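Local coordinates for LipS lipolytic enzyme (PDB 4FBL), which is a thermostable lipolytic enzyme of the alpha/beta hydrolase fold, a metagenome-derived lipase that probably hydrolyses ester bonds of lipids, at residues S66-F69 / L70-F74. Sequence-based numbering, arbitrary orientation.
Sequences SMRF and LAEGF
In the first turn of helix 68-76, the helix of the beta-alpha-beta crossover between parallel strands 52-57 and 80-83 of the alpha/beta hydrolase fold, the carbonyl of M67 accepts the amide of A71. That bond, M67 O to A71 N, measures 2.9 Å and comes close to straight on to the carbonyl, while L70 N adds a weak bond to the same oxygen. A water accepts a further weak bond from L70 N and donates to S66 O, which also pairs with T262 OG1, linking the helix start to a neighbouring loop. Farther along, G73 N bonds F69 O at 3.2 Å, the donor lying 40° out of the carbonyl plane.

R68 and E72 lie one turn apart and their side chains cross obliquely, with guanidinium and carboxylate planes 67° apart. E72 OE2 sits 3.7 Å from R68 CG. The same oxygen is 4.1 Å from R68 NH1, near the guanidinium plane at its edge but too far for a salt bridge; the firmer partner is E43, which R68 NH2 grips. Replacing E72 with an alanine would probably deprive the R68 guanidinium of a nearby negative charge and expose more of its aliphatic stem.

M67, which also touches H58 and T83, brings CE to 4.3 Å from L70 CD2. L70 and F69 both pack on L271 of helix 267-279; F69 also meets K267 in a cation-pi contact. Beyond them, L70 O accepts F74 N and stands 3.4 Å above one face of the F74 ring, offset toward its rim.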
ATOM      1  N   SER C  66     -15.975  19.554   0.516  1.00 19.59           N
ATOM      2  CA  SER C  66     -15.791  19.325   1.949  1.00 17.52           C
ATOM      3  C   SER C  66     -14.681  20.235   2.491  1.00 18.61           C
ATOM      4  O   SER C  66     -14.564  20.360   3.748  1.00 20.23           O
ATOM      5  CB  SER C  66     -15.466  17.885   2.326  1.00 18.49           C
ATOM      6  OG  SER C  66     -14.369  17.433   1.589  1.00 17.69           O
ATOM      7  N   MET C  67     -13.880  20.813   1.578  1.00 19.16           N
ATOM      8  CA  MET C  67     -12.721  21.648   1.943  1.00 20.43           C
ATOM      9  C   MET C  67     -13.040  23.166   1.684  1.00 23.08           C
ATOM     10  O   MET C  67     -12.181  24.031   1.920  1.00 20.43           O
ATOM     11  CB  MET C  67     -11.494  21.280   1.097  1.00 20.44           C
ATOM     12  CG  MET C  67     -11.157  19.757   0.991  1.00 17.21           C
ATOM     13  SD  MET C  67     -10.948  19.101   2.646  1.00 21.54           S
ATOM     14  CE  MET C  67      -9.496  19.750   3.401  1.00 17.07           C
ATOM     15  N   ARG C  68     -14.235  23.482   1.154  1.00 25.25           N
ATOM     16  CA  ARG C  68     -14.560  24.847   0.699  1.00 25.14           C
ATOM     17  C   ARG C  68     -14.487  25.937   1.808  1.00 25.54           C
ATOM     18  O   ARG C  68     -13.838  26.977   1.629  1.00 25.92           O
ATOM     19  CB  ARG C  68     -15.930  24.842  -0.009  1.00 26.46           C
ATOM     20  CG  ARG C  68     -16.091  26.028  -1.002  1.00 33.14           C
ATOM     21  CD  ARG C  68     -17.294  25.867  -1.997  1.00 37.82           C
ATOM     22  NE  ARG C  68     -16.776  25.354  -3.286  1.00 45.33           N
ATOM     23  CZ  ARG C  68     -15.852  25.985  -4.036  1.00 51.18           C
ATOM     24  NH1 ARG C  68     -15.347  27.161  -3.629  1.00 54.07           N
ATOM     25  NH2 ARG C  68     -15.434  25.483  -5.203  1.00 50.50           N
ATOM     26  N   PHE C  69     -15.069  25.675   2.960  1.00 26.41           N
ATOM     27  CA  PHE C  69     -14.959  26.553   4.141  1.00 28.41           C
ATOM     28  C   PHE C  69     -13.488  26.919   4.475  1.00 30.44           C
ATOM     29  O   PHE C  69     -13.176  28.096   4.815  1.00 29.43           O
ATOM     30  CB  PHE C  69     -15.689  26.002   5.368  1.00 26.44           C
ATOM     31  CG  PHE C  69     -15.541  26.863   6.631  1.00 32.40           C
ATOM     32  CD1 PHE C  69     -16.419  27.953   6.893  1.00 34.55           C
ATOM     33  CD2 PHE C  69     -14.535  26.603   7.561  1.00 31.51           C
ATOM     34  CE1 PHE C  69     -16.247  28.789   8.076  1.00 32.13           C
ATOM     35  CE2 PHE C  69     -14.344  27.414   8.705  1.00 34.10           C
ATOM     36  CZ  PHE C  69     -15.245  28.516   8.982  1.00 33.44           C
ATOM     37  N   LEU C  70     -12.574  25.945   4.381  1.00 28.55           N
ATOM     38  CA  LEU C  70     -11.229  26.175   4.751  1.00 26.71           C
ATOM     39  C   LEU C  70     -10.539  26.958   3.696  1.00 26.49           C
ATOM     40  O   LEU C  70      -9.762  27.876   3.994  1.00 26.02           O
ATOM     41  CB  LEU C  70     -10.525  24.816   4.917  1.00 26.11           C
ATOM     42  CG  LEU C  70      -9.285  24.656   5.738  1.00 28.45           C
ATOM     43  CD1 LEU C  70      -9.394  25.419   7.057  1.00 30.30           C
ATOM     44  CD2 LEU C  70      -9.043  23.118   6.009  1.00 24.03           C
ATOM     45  N   ALA C  71     -10.785  26.546   2.455  1.00 23.95           N
ATOM     46  CA  ALA C  71     -10.128  27.100   1.325  1.00 23.66           C
ATOM     47  C   ALA C  71     -10.517  28.567   1.174  1.00 24.41           C
ATOM     48  O   ALA C  71      -9.656  29.374   0.828  1.00 23.88           O
ATOM     49  CB  ALA C  71     -10.569  26.375   0.045  1.00 21.87           C
ATOM     50  N   GLU C  72     -11.813  28.874   1.308  1.00 23.86           N
ATOM     51  CA  GLU C  72     -12.269  30.288   1.215  1.00 27.25           C
ATOM     52  C   GLU C  72     -11.628  31.132   2.319  1.00 25.80           C
ATOM     53  O   GLU C  72     -11.227  32.263   2.058  1.00 26.22           O
ATOM     54  CB  GLU C  72     -13.757  30.441   1.520  1.00 28.15           C
ATOM     55  CG  GLU C  72     -14.657  29.471   0.915  1.00 35.83           C
ATOM     56  CD  GLU C  72     -15.233  29.981  -0.356  1.00 46.19           C
ATOM     57  OE1 GLU C  72     -14.425  30.602  -1.097  1.00 51.34           O
ATOM     58  OE2 GLU C  72     -16.451  29.725  -0.602  1.00 43.93           O
ATOM     59  N   GLY C  73     -11.642  30.619   3.554  1.00 24.55           N
ATOM     60  CA  GLY C  73     -10.861  31.226   4.607  1.00 25.04           C
ATOM     61  C   GLY C  73      -9.436  31.626   4.247  1.00 25.95           C
ATOM     62  O   GLY C  73      -9.060  32.756   4.529  1.00 27.00           O
ATOM     63  N   PHE C  74      -8.612  30.729   3.658  1.00 24.38           N
ATOM     64  CA  PHE C  74      -7.277  31.092   3.276  1.00 23.52           C
ATOM     65  C   PHE C  74      -7.314  32.129   2.150  1.00 24.51           C
ATOM     66  O   PHE C  74      -6.423  32.962   2.080  1.00 23.48           O
ATOM     67  CB  PHE C  74      -6.435  29.874   2.734  1.00 23.01           C
ATOM     68  CG  PHE C  74      -6.293  28.706   3.706  1.00 23.61           C
ATOM     69  CD1 PHE C  74      -5.984  28.929   5.076  1.00 17.48           C
ATOM     70  CD2 PHE C  74      -6.459  27.372   3.229  1.00 19.78           C
ATOM     71  CE1 PHE C  74      -5.848  27.882   5.964  1.00 21.36           C
ATOM     72  CE2 PHE C  74      -6.344  26.274   4.117  1.00 21.88           C
ATOM     73  CZ  PHE C  74      -5.988  26.529   5.526  1.00 19.05           C
TER
HETATM   74  O   HOH W   1     -14.177  23.100   4.876  1.00 26.21           O